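Local coordinates for protein carbon monoxide oxidation system transcription regulator CooA-1 (Carboxydothermus hydrogenoformans, PDB 6CPB) that probably acts, as the full-length protein, as a DNA-binding, CO-sensing transcription regulator, of which this chain is the heme domain, at residues N7-L12 and L69-I74; L44-K49 and T89-T94; S50-V55 and A85-T90. All coordinates share one frame; numbering follows the deposited sequence.

In the fold
Interaction 2 is the buried one: two neighbouring antiparallel strands of one sheet, joined by backbone bonds and flanked mostly by apolar side chains. Interaction 3 takes up the same strand 89-95 at its start, where strand 44-50 gives way to strand 52-59 of the other sheet; it lies nearer the surface and adds a salt bridge, a hydroxyl bond and waters. Interaction 1, only partly buried, ties the N-terminal helix start to the turn that follows strand 62-70, by a side-chain amide and one backbone bond. That turn also pairs with Val-48 of interaction 2, and Leu-69 with Val-53 of interaction 3, which links the three contacts.

Interaction 1 of 3, residues N7-L12 and L69-I74; sequences NLLEVL and LEAGDI. With SO4 (sulfate ion), chain D.
Asn-7 reaches across to the turn at 69-74 with its side-chain amide. CG stands anti to the backbone N (chi1 -179°), which carries the amide toward Ala-71 and Gly-72. Along this side chain, Asn-7 CB lies 3.2 Å from O1 of the sulfate ion, probably a guest from the crystallisation liquor, and Asn-7 CG comes within 3.8 Å of Ala-71 O. At the tip the two branches part. OD1 turns back to its own segment and accepts from Leu-9 N, a capping bond at the start of helix 9-12 whose donor sits above the carbonyl plane. Asn-7 ND2 crosses to Ala-71 O at 2.9 Å, nearly straight (166°), in the amide plane and on a lone pair of the carbonyl. The same ND2 also donates to a water that in turn donates to Asp-73 OD1, so both branches have partners and the amide is held against rotation.

Beside it, Leu-8 N donates to Gly-72 O over 2.9 Å, again on a lone pair. Gly-72 fits tightly: a CB here would run into Asn-7 ND2, and its positive phi (96°) suits the third place of the type II turn from Glu-70 to Asp-73. Apolar groups line the polar bonds. Leu-8 CD1 meets Ile-74 CB at 4.1 Å, and Leu-9 CD2 touches Ala-71 CB at the same distance. Within the turn, Asp-73 OD2 accepts from Glu-70 N, while Asp-73 OD1 makes a salt bridge to Lys-115 and accepts from Asn-112 ND2, both on the long helix 108-135, which also packs on Leu-8. The whole is a capped helix start docked on a type II beta turn, joining the N-terminal segment to the beta-roll of the cyclic nucleotide-binding fold.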
loop_
_atom_site.group_PDB
_atom_site.type_symbol
_atom_site.label_atom_id
_atom_site.label_comp_id
_atom_site.label_asym_id
_atom_site.label_seq_id
_atom_site.Cartn_x
_atom_site.Cartn_y
_atom_site.Cartn_z
ATOM N N ASN A 7 -3.829 -7.096 12.524
ATOM C CA ASN A 7 -3.509 -8.488 12.262
ATOM C C ASN A 7 -4.786 -9.316 12.146
ATOM O O ASN A 7 -5.735 -9.132 12.911
ATOM C CB ASN A 7 -2.614 -9.009 13.386
ATOM C CG ASN A 7 -2.216 -10.425 13.183
ATOM O OD1 ASN A 7 -2.937 -11.345 13.575
ATOM N ND2 ASN A 7 -1.069 -10.632 12.552
ATOM N N LEU A 8 -4.795 -10.249 11.195
ATOM C CA LEU A 8 -5.997 -10.996 10.839
ATOM C C LEU A 8 -6.125 -12.354 11.514
ATOM O O LEU A 8 -7.082 -13.074 11.225
ATOM C CB LEU A 8 -6.077 -11.156 9.319
ATOM C CG LEU A 8 -6.283 -9.831 8.585
ATOM C CD1 LEU A 8 -6.037 -10.018 7.107
ATOM C CD2 LEU A 8 -7.677 -9.242 8.822
ATOM N N LEU A 9 -5.223 -12.731 12.421
ATOM C CA LEU A 9 -5.412 -14.005 13.111
ATOM C C LEU A 9 -6.733 -14.046 13.866
ATOM O O LEU A 9 -7.393 -15.087 13.905
ATOM C CB LEU A 9 -4.254 -14.318 14.054
ATOM C CG LEU A 9 -2.954 -14.742 13.376
ATOM C CD1 LEU A 9 -1.813 -14.826 14.389
ATOM C CD2 LEU A 9 -3.116 -16.065 12.650
ATOM N N GLU A 10 -7.130 -12.942 14.497
ATOM C CA GLU A 10 -8.391 -12.950 15.233
ATOM C C GLU A 10 -9.566 -13.215 14.297
ATOM O O GLU A 10 -10.532 -13.878 14.682
ATOM C CB GLU A 10 -8.535 -11.650 16.026
ATOM C CG GLU A 10 -9.820 -11.511 16.848
ATOM C CD GLU A 10 -10.920 -10.743 16.137
ATOM O OE1 GLU A 10 -10.697 -10.244 15.023
ATOM O OE2 GLU A 10 -12.034 -10.616 16.712
ATOM N N VAL A 11 -9.495 -12.702 13.068
ATOM C CA VAL A 11 -10.502 -12.954 12.042
ATOM C C VAL A 11 -10.463 -14.412 11.596
ATOM O O VAL A 11 -11.507 -15.077 11.497
ATOM C CB VAL A 11 -10.244 -11.978 10.874
ATOM C CG1 VAL A 11 -10.861 -12.457 9.567
ATOM C CG2 VAL A 11 -10.747 -10.587 11.257
ATOM N N LEU A 12 -9.256 -14.938 11.330
ATOM C CA LEU A 12 -9.113 -16.335 10.937
ATOM C C LEU A 12 -9.730 -17.259 11.964
ATOM O O LEU A 12 -10.285 -18.303 11.606
ATOM C CB LEU A 12 -7.631 -16.683 10.767
ATOM C CG LEU A 12 -6.997 -16.146 9.486
ATOM C CD1 LEU A 12 -5.477 -16.102 9.561
ATOM C CD2 LEU A 12 -7.424 -16.994 8.304
ATOM N N LEU A 69 6.366 -10.779 6.361
ATOM C CA LEU A 69 4.955 -10.866 6.708
ATOM C C LEU A 69 4.737 -12.022 7.661
ATOM O O LEU A 69 5.227 -13.135 7.431
ATOM C CB LEU A 69 4.102 -11.077 5.465
ATOM C CG LEU A 69 4.314 -10.061 4.351
ATOM C CD1 LEU A 69 3.349 -10.336 3.236
ATOM C CD2 LEU A 69 4.173 -8.621 4.849
ATOM N N GLU A 70 4.007 -11.750 8.727
ATOM C CA GLU A 70 3.737 -12.716 9.772
ATOM C C GLU A 70 2.375 -13.362 9.548
ATOM O O GLU A 70 1.570 -12.931 8.711
ATOM C CB GLU A 70 3.756 -12.031 11.140
ATOM C CG GLU A 70 5.000 -11.207 11.414
ATOM C CD GLU A 70 6.251 -12.057 11.612
ATOM O OE1 GLU A 70 6.127 -13.254 11.952
ATOM O OE2 GLU A 70 7.376 -11.530 11.429
ATOM N N ALA A 71 2.104 -14.404 10.327
ATOM C CA ALA A 71 0.776 -14.995 10.312
ATOM C C ALA A 71 -0.248 -13.917 10.649
ATOM O O ALA A 71 -0.079 -13.166 11.609
ATOM C CB ALA A 71 0.714 -16.145 11.317
ATOM N N GLY A 72 -1.296 -13.826 9.823
ATOM C CA GLY A 72 -2.298 -12.789 9.941
ATOM C C GLY A 72 -2.076 -11.595 9.049
ATOM O O GLY A 72 -2.869 -10.654 9.109
ATOM N N ASP A 73 -1.036 -11.607 8.221
ATOM C CA ASP A 73 -0.808 -10.567 7.226
ATOM C C ASP A 73 -1.243 -11.034 5.840
ATOM O O ASP A 73 -1.188 -12.224 5.509
ATOM C CB ASP A 73 0.672 -10.169 7.146
ATOM C CG ASP A 73 1.134 -9.306 8.303
ATOM O OD1 ASP A 73 0.343 -8.512 8.841
ATOM O OD2 ASP A 73 2.346 -9.385 8.638
ATOM N N ILE A 74 -1.660 -10.068 5.023
ATOM C CA ILE A 74 -2.207 -10.314 3.692
ATOM C C ILE A 74 -1.409 -9.537 2.649
ATOM O O ILE A 74 -0.888 -8.453 2.920
ATOM C CB ILE A 74 -3.711 -9.918 3.698
ATOM C CG1 ILE A 74 -4.497 -10.583 2.565
ATOM C CG2 ILE A 74 -3.900 -8.426 3.670
ATOM C CD1 ILE A 74 -5.999 -10.468 2.745
HETATM S S SO4 D . -0.519 -5.365 12.889
HETATM O O1 SO4 D . -1.389 -6.059 13.838
HETATM O O2 SO4 D . -1.237 -4.221 12.330
HETATM O O3 SO4 D . 0.681 -4.899 13.579
HETATM O O4 SO4 D . -0.144 -6.292 11.823
HETATM O O HOH W 1 0.471 -8.417 11.576
#

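Interaction 2 of 3, residues L44-K49 and T89-T94; sequences LVFLVK and TTILYT
Ile-91 sets CG1 between its backbone N and carbonyl carbon (chi1 74°), and the extended arm beyond brings Ile-91 CD1 to 4.0 Å from Phe-46 CB. A like torsion at Phe-46 (chi1 71°) places the ring, whose CD2 is 4.1 Å from Ile-91 CG2; the two side chains slant across one another. Phe-46 and Tyr-93 are a directly facing, non-hydrogen-bonded pair, and this pairing puts Tyr-93 CB 3.9 Å from Phe-46 CB. Leu-44 CD1 comes up obliquely to the Tyr-93 ring.

On the opposite face Val-45, Leu-47, Leu-92 and Thr-94 alternate with these residues. Their backbones carry the bonds: Val-45 pairs with Thr-94 in both directions, and so does Leu-47 with Leu-92. Leu-47 N to Leu-92 O, for example, is 2.8 Å and runs nearly along the C=O axis. At the corner the chain turns at Lys-49, Lys-49 N donates to Thr-90 O at 2.8 Å, though bent to 139°. The extended Lys-49 chain lies alongside Thr-90, its CD 4.1 Å from Thr-90 CG2, and NZ goes on to Glu-26 of strand 25-29, the next strand out. Two central strands of an antiparallel sheet pair in this way in the beta-roll of the CRP-like effector domain.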
loop_
_atom_site.group_PDB
_atom_site.type_symbol
_atom_site.label_atom_id
_atom_site.label_comp_id
_atom_site.label_asym_id
_atom_site.label_seq_id
_atom_site.Cartn_x
_atom_site.Cartn_y
_atom_site.Cartn_z
ATOM N N LEU A 44 -3.974 -12.594 -7.572
ATOM C CA LEU A 44 -4.503 -13.245 -6.392
ATOM C C LEU A 44 -4.157 -12.438 -5.151
ATOM O O LEU A 44 -3.154 -11.717 -5.111
ATOM C CB LEU A 44 -3.854 -14.634 -6.212
ATOM C CG LEU A 44 -3.804 -15.622 -7.363
ATOM C CD1 LEU A 44 -2.826 -16.723 -6.970
ATOM C CD2 LEU A 44 -5.190 -16.177 -7.644
ATOM N N VAL A 45 -4.982 -12.605 -4.125
ATOM C CA VAL A 45 -4.729 -12.097 -2.786
ATOM C C VAL A 45 -4.516 -13.298 -1.886
ATOM O O VAL A 45 -5.267 -14.273 -1.971
ATOM C CB VAL A 45 -5.921 -11.249 -2.313
ATOM C CG1 VAL A 45 -5.790 -10.882 -0.857
ATOM C CG2 VAL A 45 -6.042 -10.013 -3.190
ATOM N N PHE A 46 -3.488 -13.247 -1.050
ATOM C CA PHE A 46 -3.210 -14.346 -0.140
ATOM C C PHE A 46 -2.973 -13.846 1.271
ATOM O O PHE A 46 -2.391 -12.781 1.483
ATOM C CB PHE A 46 -2.038 -15.218 -0.609
ATOM C CG PHE A 46 -0.697 -14.557 -0.486
ATOM C CD1 PHE A 46 -0.206 -13.768 -1.507
ATOM C CD2 PHE A 46 0.070 -14.719 0.665
ATOM C CE1 PHE A 46 1.043 -13.147 -1.380
ATOM C CE2 PHE A 46 1.296 -14.108 0.799
ATOM C CZ PHE A 46 1.788 -13.326 -0.220
ATOM N N LEU A 47 -3.427 -14.655 2.221
ATOM C CA LEU A 47 -3.347 -14.408 3.649
ATOM C C LEU A 47 -2.448 -15.480 4.262
ATOM O O LEU A 47 -2.637 -16.666 3.991
ATOM C CB LEU A 47 -4.781 -14.516 4.213
ATOM C CG LEU A 47 -5.027 -14.411 5.706
ATOM C CD1 LEU A 47 -4.326 -13.195 6.319
ATOM C CD2 LEU A 47 -6.532 -14.345 5.934
ATOM N N VAL A 48 -1.480 -15.067 5.080
ATOM C CA VAL A 48 -0.647 -16.022 5.807
ATOM C C VAL A 48 -1.452 -16.554 6.989
ATOM O O VAL A 48 -1.715 -15.833 7.954
ATOM C CB VAL A 48 0.671 -15.396 6.272
ATOM C CG1 VAL A 48 1.533 -16.450 6.951
ATOM C CG2 VAL A 48 1.421 -14.783 5.104
ATOM N N LYS A 49 -1.861 -17.816 6.906
ATOM C CA LYS A 49 -2.610 -18.438 7.991
ATOM C C LYS A 49 -1.686 -18.896 9.118
ATOM O O LYS A 49 -2.004 -18.738 10.300
ATOM C CB LYS A 49 -3.412 -19.618 7.434
ATOM C CG LYS A 49 -4.195 -20.401 8.471
ATOM C CD LYS A 49 -5.055 -21.465 7.817
ATOM C CE LYS A 49 -5.740 -22.349 8.846
ATOM N NZ LYS A 49 -6.668 -23.293 8.168
ATOM N N THR A 89 4.767 -22.871 6.091
ATOM C CA THR A 89 3.746 -21.837 5.975
ATOM C C THR A 89 2.501 -22.399 5.301
ATOM O O THR A 89 2.601 -23.195 4.363
ATOM C CB THR A 89 4.323 -20.670 5.157
ATOM O OG1 THR A 89 5.341 -20.020 5.909
ATOM C CG2 THR A 89 3.278 -19.637 4.783
ATOM N N THR A 90 1.334 -21.970 5.776
ATOM C CA THR A 90 0.070 -22.203 5.091
ATOM C C THR A 90 -0.535 -20.862 4.734
ATOM O O THR A 90 -0.567 -19.955 5.564
ATOM C CB THR A 90 -0.903 -22.983 5.985
ATOM O OG1 THR A 90 -0.342 -24.269 6.266
ATOM C CG2 THR A 90 -2.253 -23.181 5.313
ATOM N N ILE A 91 -1.029 -20.759 3.504
ATOM C CA ILE A 91 -1.739 -19.571 3.051
ATOM C C ILE A 91 -3.160 -19.930 2.646
ATOM O O ILE A 91 -3.472 -21.071 2.300
ATOM C CB ILE A 91 -1.052 -18.837 1.892
ATOM C CG1 ILE A 91 -1.225 -19.603 0.576
ATOM C CG2 ILE A 91 0.405 -18.548 2.229
ATOM C CD1 ILE A 91 -0.584 -18.926 -0.628
ATOM N N LEU A 92 -4.013 -18.908 2.682
ATOM C CA LEU A 92 -5.327 -18.911 2.049
ATOM C C LEU A 92 -5.271 -17.903 0.912
ATOM O O LEU A 92 -4.768 -16.795 1.104
ATOM C CB LEU A 92 -6.408 -18.490 3.054
ATOM C CG LEU A 92 -6.639 -19.459 4.211
ATOM C CD1 LEU A 92 -7.719 -18.909 5.128
ATOM C CD2 LEU A 92 -7.021 -20.854 3.712
ATOM N N TYR A 93 -5.794 -18.260 -0.265
ATOM C CA TYR A 93 -5.754 -17.332 -1.393
ATOM C C TYR A 93 -7.054 -17.343 -2.186
ATOM O O TYR A 93 -7.783 -18.336 -2.215
ATOM C CB TYR A 93 -4.564 -17.603 -2.332
ATOM C CG TYR A 93 -4.586 -18.942 -3.028
ATOM C CD1 TYR A 93 -4.036 -20.053 -2.426
ATOM C CD2 TYR A 93 -5.133 -19.092 -4.293
ATOM C CE1 TYR A 93 -4.027 -21.274 -3.050
ATOM C CE2 TYR A 93 -5.119 -20.315 -4.936
ATOM C CZ TYR A 93 -4.577 -21.402 -4.297
ATOM O OH TYR A 93 -4.554 -22.632 -4.904
ATOM N N THR A 94 -7.314 -16.221 -2.847
ATOM C CA THR A 94 -8.463 -16.099 -3.739
ATOM C C THR A 94 -8.126 -15.086 -4.826
ATOM O O THR A 94 -7.188 -14.314 -4.699
ATOM C CB THR A 94 -9.729 -15.723 -2.953
ATOM O OG1 THR A 94 -10.888 -15.942 -3.763
ATOM C CG2 THR A 94 -9.733 -14.271 -2.508
#

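Interaction 3 of 3, residues S50-V55 and A85-T90; sequences SGRVRV and AMEDTT
Met-86 CE rests over one face of the Arg-52 guanidinium, 3.4 Å above its plane and offset toward the rim, while Glu-87 OE1 lies at the edge. The contact belongs to the antiparallel beta-roll of the cyclic nucleotide-binding fold, where the chain passes from one sheet to the other. Arg-52 NE and Glu-87 OE1 form a salt bridge of 3.0 Å; the two flat groups are turned 47° apart, and NE comes from above the carboxylate plane. A bend at chi3 (68°) folds the arginine back over Met-86, and a water bonded to Arg-52 NH2 donates to Met-86 O and Glu-87 OE1. With an alanine here, Glu-87 is likely to lose this charge partner and the methyl end of Met-86 the flat group it rests on.

Two short ladders form, shifted by two residues: Ser-50 with Thr-90, hydrogen-bonded, and Val-53 with Ala-85, non-hydrogen-bonded, beside which Met-86 N donates to Arg-52 O at 2.8 Å. Gly-51 lies between, where a CB would collide with Thr-89 OG1 and Asp-88 O. Val-53 CG1 touches Thr-89 CG2 at 3.8 Å. The same threonine bridges the shift: Thr-89 OG1 donates to Glu-87 O at 2.8 Å and accepts from Arg-52 N at 3.2 Å.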
loop_
_atom_site.group_PDB
_atom_site.type_symbol
_atom_site.label_atom_id
_atom_site.label_comp_id
_atom_site.label_asym_id
_atom_site.label_seq_id
_atom_site.Cartn_x
_atom_site.Cartn_y
_atom_site.Cartn_z
ATOM N N SER A 50 -0.543 -19.468 8.764
ATOM C CA SER A 50 0.479 -19.845 9.727
ATOM C C SER A 50 1.823 -19.764 9.024
ATOM O O SER A 50 1.908 -19.928 7.805
ATOM C CB SER A 50 0.240 -21.251 10.281
ATOM O OG SER A 50 0.261 -22.210 9.248
ATOM N N GLY A 51 2.875 -19.503 9.797
ATOM C CA GLY A 51 4.207 -19.368 9.243
ATOM C C GLY A 51 4.604 -17.926 9.047
ATOM O O GLY A 51 4.193 -17.048 9.803
ATOM N N ARG A 52 5.460 -17.682 8.065
ATOM C CA ARG A 52 6.114 -16.388 7.924
ATOM C C ARG A 52 6.700 -16.351 6.526
ATOM O O ARG A 52 7.300 -17.340 6.092
ATOM C CB ARG A 52 7.216 -16.262 8.975
ATOM C CG ARG A 52 7.886 -14.908 9.017
ATOM C CD ARG A 52 8.737 -14.793 10.263
ATOM N NE ARG A 52 9.872 -15.698 10.170
ATOM C CZ ARG A 52 11.152 -15.351 10.269
ATOM N NH1 ARG A 52 11.509 -14.095 10.500
ATOM N NH2 ARG A 52 12.077 -16.286 10.150
ATOM N N VAL A 53 6.518 -15.235 5.818
ATOM C CA VAL A 53 7.012 -15.125 4.453
ATOM C C VAL A 53 7.802 -13.836 4.272
ATOM O O VAL A 53 7.587 -12.837 4.964
ATOM C CB VAL A 53 5.900 -15.233 3.389
ATOM C CG1 VAL A 53 5.096 -16.515 3.566
ATOM C CG2 VAL A 53 4.999 -14.043 3.427
ATOM N N ARG A 54 8.714 -13.874 3.306
ATOM C CA ARG A 54 9.555 -12.747 2.954
ATOM C C ARG A 54 9.155 -12.259 1.576
ATOM O O ARG A 54 9.113 -13.046 0.630
ATOM C CB ARG A 54 11.022 -13.191 2.965
ATOM C CG ARG A 54 12.022 -12.070 2.772
ATOM C CD ARG A 54 13.453 -12.550 2.938
ATOM N NE ARG A 54 13.855 -13.483 1.887
ATOM C CZ ARG A 54 14.563 -13.162 0.805
ATOM N NH1 ARG A 54 14.973 -11.921 0.587
ATOM N NH2 ARG A 54 14.877 -14.103 -0.070
ATOM N N VAL A 55 8.914 -10.959 1.466
ATOM C CA VAL A 55 8.644 -10.296 0.198
ATOM C C VAL A 55 9.938 -9.619 -0.222
ATOM O O VAL A 55 10.555 -8.913 0.582
ATOM C CB VAL A 55 7.515 -9.262 0.341
ATOM C CG1 VAL A 55 7.211 -8.625 -0.992
ATOM C CG2 VAL A 55 6.263 -9.910 0.918
ATOM N N ALA A 85 8.784 -18.542 1.591
ATOM C CA ALA A 85 8.503 -19.002 2.949
ATOM C C ALA A 85 9.774 -18.979 3.798
ATOM O O ALA A 85 10.816 -19.498 3.388
ATOM C CB ALA A 85 7.944 -20.420 2.908
ATOM N N MET A 86 9.679 -18.414 4.996
ATOM C CA MET A 86 10.801 -18.376 5.927
ATOM C C MET A 86 10.758 -19.522 6.924
ATOM O O MET A 86 11.737 -19.771 7.635
ATOM C CB MET A 86 10.817 -17.040 6.671
ATOM C CG MET A 86 10.987 -15.870 5.733
ATOM S SD MET A 86 11.194 -14.284 6.558
ATOM C CE MET A 86 12.902 -14.422 7.050
ATOM N N GLU A 87 9.636 -20.219 6.979
ATOM C CA GLU A 87 9.419 -21.424 7.765
ATOM C C GLU A 87 8.239 -22.118 7.101
ATOM O O GLU A 87 7.620 -21.566 6.189
ATOM C CB GLU A 87 9.097 -21.087 9.215
ATOM C CG GLU A 87 7.943 -20.164 9.343
ATOM C CD GLU A 87 8.031 -19.232 10.519
ATOM O OE1 GLU A 87 9.088 -18.581 10.671
ATOM O OE2 GLU A 87 7.017 -19.118 11.249
ATOM N N ASP A 88 7.894 -23.309 7.573
ATOM C CA ASP A 88 6.709 -23.972 7.047
ATOM C C ASP A 88 5.514 -23.031 7.183
ATOM O O ASP A 88 5.273 -22.460 8.250
ATOM C CB ASP A 88 6.451 -25.270 7.808
ATOM C CG ASP A 88 7.491 -26.344 7.520
ATOM O OD1 ASP A 88 8.353 -26.149 6.630
ATOM O OD2 ASP A 88 7.452 -27.382 8.206
ATOM N N THR A 89 4.767 -22.871 6.091
ATOM C CA THR A 89 3.746 -21.837 5.975
ATOM C C THR A 89 2.501 -22.399 5.301
ATOM O O THR A 89 2.601 -23.195 4.363
ATOM C CB THR A 89 4.323 -20.670 5.157
ATOM O OG1 THR A 89 5.341 -20.020 5.909
ATOM C CG2 THR A 89 3.278 -19.637 4.783
ATOM N N THR A 90 1.334 -21.970 5.776
ATOM C CA THR A 90 0.070 -22.203 5.091
ATOM C C THR A 90 -0.535 -20.862 4.734
ATOM O O THR A 90 -0.567 -19.955 5.564
ATOM C CB THR A 90 -0.903 -22.983 5.985
ATOM O OG1 THR A 90 -0.342 -24.269 6.266
ATOM C CG2 THR A 90 -2.253 -23.181 5.313
HETATM O O HOH W 2 2.811 -23.199 9.282
HETATM O O HOH W 3 11.647 -19.060 10.788
#